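Local coordinates for protein histone-lysine N-methyltransferase, H3 lysine-9 specific SUVH6 (Arabidopsis thaliana, PDB 6A5K) that transfers methyl groups from S-adenosylmethionine to the H3K9 site of histone H3 and, through its SRA domain, probably recognises methylated DNA, at residues A[223-226]-A[227-231]. The protein carries 1 engineered substitution. Sequence-based numbering, arbitrary orientation.
Sequences QPEL and SWVEV
Leu-226 sits at the N-cap of helix 227-234, and its carbonyl starts the helical bonding with Glu-230 and Val-229. Glu-230 N approaches Leu-226 O at 3.2 Å, nearly straight (160° at the hydrogen) and in the carbonyl plane; Val-229 N gives the same oxygen a weak, bent bond. The next bond of the ladder runs from Val-231 N to Ser-227 O. Before the cap, the chain from Gln-223 runs extended. The Glu-225 side chain curls forward over the following amide: CG stands anti to the backbone N (chi1 -171°) and the chain bends at chi2, which brings OE2 within 2.9 Å of Leu-226 N, met on its anti side and 22° out of the carboxylate plane. The folded carboxylate lies against Val-229, with Glu-225 CD 3.6 Å from Val-229 CG1. Glu-230 comes to the other end of this side chain, its OE2 3.3 Å from Glu-225 CB, while Glu-225 OE1 and Glu-230 OE2, like charges, stay 5.3 Å apart. With an alanine at Glu-225, the Leu-226 amide would probably lose its carboxylate partner and Val-229 CG1 the packing of Glu-225 CD. Leu-226 CB lies over the five-membered ring of Trp-228, a CH-pi contact 4.2 Å from the centroid, and Leu-226 CD1 lies 3.6 Å from Trp-228 NE1. Asp-193 of strand 190-205 touches both side chains. The whole is a helix N-terminus, Leu-226, Trp-228 and Val-229 forming an apolar patch beside it, joining the loop after strand 211-219 of the SRA region to helix 227-234.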
ATOM      1  N   GLN A 223      17.297 -12.653  10.649  1.00 21.50           N
ATOM      2  CA  GLN A 223      16.467 -11.641   9.995  1.00 18.61           C
ATOM      3  C   GLN A 223      14.998 -12.040  10.031  1.00 17.48           C
ATOM      4  O   GLN A 223      14.689 -13.223  10.174  1.00 20.24           O
ATOM      5  CB  GLN A 223      16.920 -11.437   8.549  1.00 17.92           C
ATOM      6  CG  GLN A 223      18.312 -10.836   8.428  1.00 21.13           C
ATOM      7  CD  GLN A 223      18.750 -10.691   6.991  1.00 20.69           C
ATOM      8  OE1 GLN A 223      18.574  -9.639   6.381  1.00 19.80           O
ATOM      9  NE2 GLN A 223      19.330 -11.755   6.438  1.00 18.69           N
ATOM     10  N   PRO A 224      14.085 -11.056   9.908  1.00 18.89           N
ATOM     11  CA  PRO A 224      12.660 -11.381   9.795  1.00 16.72           C
ATOM     12  C   PRO A 224      12.422 -12.345   8.638  1.00 22.89           C
ATOM     13  O   PRO A 224      13.176 -12.321   7.659  1.00 20.34           O
ATOM     14  CB  PRO A 224      12.000 -10.022   9.527  1.00 15.34           C
ATOM     15  CG  PRO A 224      12.973  -9.013  10.018  1.00 22.40           C
ATOM     16  CD  PRO A 224      14.331  -9.608   9.798  1.00 18.41           C
ATOM     17  N   GLU A 225      11.403 -13.188   8.758  1.00 20.72           N
ATOM     18  CA  GLU A 225      11.127 -14.201   7.747  1.00 21.73           C
ATOM     19  C   GLU A 225      10.851 -13.586   6.377  1.00 21.06           C
ATOM     20  O   GLU A 225      10.273 -12.506   6.274  1.00 21.73           O
ATOM     21  CB  GLU A 225       9.941 -15.066   8.172  1.00 23.52           C
ATOM     22  CG  GLU A 225       9.719 -16.293   7.289  1.00 26.34           C
ATOM     23  CD  GLU A 225      10.957 -17.171   7.177  1.00 33.03           C
ATOM     24  OE1 GLU A 225      11.142 -18.038   8.057  1.00 36.65           O
ATOM     25  OE2 GLU A 225      11.739 -17.000   6.210  1.00 30.80           O
ATOM     26  N   LEU A 226      11.288 -14.278   5.331  1.00 20.37           N
ATOM     27  CA  LEU A 226      10.958 -13.913   3.961  1.00 18.45           C
ATOM     28  C   LEU A 226       9.443 -13.835   3.806  1.00 17.89           C
ATOM     29  O   LEU A 226       8.720 -14.694   4.316  1.00 19.88           O
ATOM     30  CB  LEU A 226      11.545 -14.937   2.983  1.00 15.91           C
ATOM     31  CG  LEU A 226      13.073 -15.053   2.996  1.00 21.93           C
ATOM     32  CD1 LEU A 226      13.508 -16.421   2.505  1.00 20.95           C
ATOM     33  CD2 LEU A 226      13.698 -13.952   2.137  1.00 17.85           C
ATOM     34  N   SER A 227       8.955 -12.811   3.112  1.00 14.48           N
ATOM     35  CA  SER A 227       7.511 -12.653   2.976  1.00 15.91           C
ATOM     36  C   SER A 227       6.921 -13.780   2.121  1.00 16.83           C
ATOM     37  O   SER A 227       5.777 -14.181   2.339  1.00 16.73           O
ATOM     38  CB  SER A 227       7.148 -11.273   2.399  1.00 16.97           C
ATOM     39  OG  SER A 227       7.611 -11.097   1.069  1.00 21.26           O
ATOM     40  N   TRP A 228       7.695 -14.321   1.180  1.00 17.97           N
ATOM     41  CA  TRP A 228       7.141 -15.381   0.334  1.00 19.83           C
ATOM     42  C   TRP A 228       6.983 -16.666   1.146  1.00 17.95           C
ATOM     43  O   TRP A 228       6.097 -17.478   0.878  1.00 20.54           O
ATOM     44  CB  TRP A 228       7.992 -15.614  -0.931  1.00 19.83           C
ATOM     45  CG  TRP A 228       9.380 -16.197  -0.751  1.00 19.61           C
ATOM     46  CD1 TRP A 228      10.560 -15.516  -0.752  1.00 24.99           C
ATOM     47  CD2 TRP A 228       9.722 -17.587  -0.609  1.00 19.35           C
ATOM     48  NE1 TRP A 228      11.616 -16.393  -0.595  1.00 21.44           N
ATOM     49  CE2 TRP A 228      11.125 -17.666  -0.504  1.00 22.14           C
ATOM     50  CE3 TRP A 228       8.973 -18.767  -0.545  1.00 18.31           C
ATOM     51  CZ2 TRP A 228      11.795 -18.879  -0.334  1.00 24.35           C
ATOM     52  CZ3 TRP A 228       9.641 -19.973  -0.382  1.00 22.46           C
ATOM     53  CH2 TRP A 228      11.037 -20.017  -0.279  1.00 24.31           C
ATOM     54  N   VAL A 229       7.825 -16.833   2.159  1.00 16.80           N
ATOM     55  CA  VAL A 229       7.695 -17.972   3.062  1.00 19.55           C
ATOM     56  C   VAL A 229       6.444 -17.819   3.924  1.00 18.44           C
ATOM     57  O   VAL A 229       5.680 -18.777   4.120  1.00 22.31           O
ATOM     58  CB  VAL A 229       8.947 -18.120   3.949  1.00 22.86           C
ATOM     59  CG1 VAL A 229       8.702 -19.106   5.088  1.00 23.05           C
ATOM     60  CG2 VAL A 229      10.136 -18.546   3.101  1.00 21.28           C
ATOM     61  N   GLU A 230       6.219 -16.606   4.425  1.00 16.36           N
ATOM     62  CA  GLU A 230       5.031 -16.331   5.226  1.00 20.43           C
ATOM     63  C   GLU A 230       3.758 -16.566   4.417  1.00 20.01           C
ATOM     64  O   GLU A 230       2.778 -17.129   4.916  1.00 18.52           O
ATOM     65  CB  GLU A 230       5.055 -14.894   5.762  1.00 20.70           C
ATOM     66  CG  GLU A 230       6.129 -14.609   6.811  1.00 29.13           C
ATOM     67  CD  GLU A 230       5.955 -15.390   8.111  1.00 47.54           C
ATOM     68  OE1 GLU A 230       4.974 -16.155   8.249  1.00 53.13           O
ATOM     69  OE2 GLU A 230       6.804 -15.223   9.011  1.00 54.60           O
ATOM     70  N   VAL A 231       3.781 -16.132   3.161  1.00 18.98           N
ATOM     71  CA  VAL A 231       2.630 -16.308   2.278  1.00 20.67           C
ATOM     72  C   VAL A 231       2.394 -17.798   2.018  1.00 20.66           C
ATOM     73  O   VAL A 231       1.260 -18.300   2.111  1.00 22.96           O
ATOM     74  CB  VAL A 231       2.833 -15.554   0.944  1.00 20.63           C
ATOM     75  CG1 VAL A 231       1.799 -15.981  -0.079  1.00 20.83           C
ATOM     76  CG2 VAL A 231       2.763 -14.044   1.172  1.00 16.02           C
TER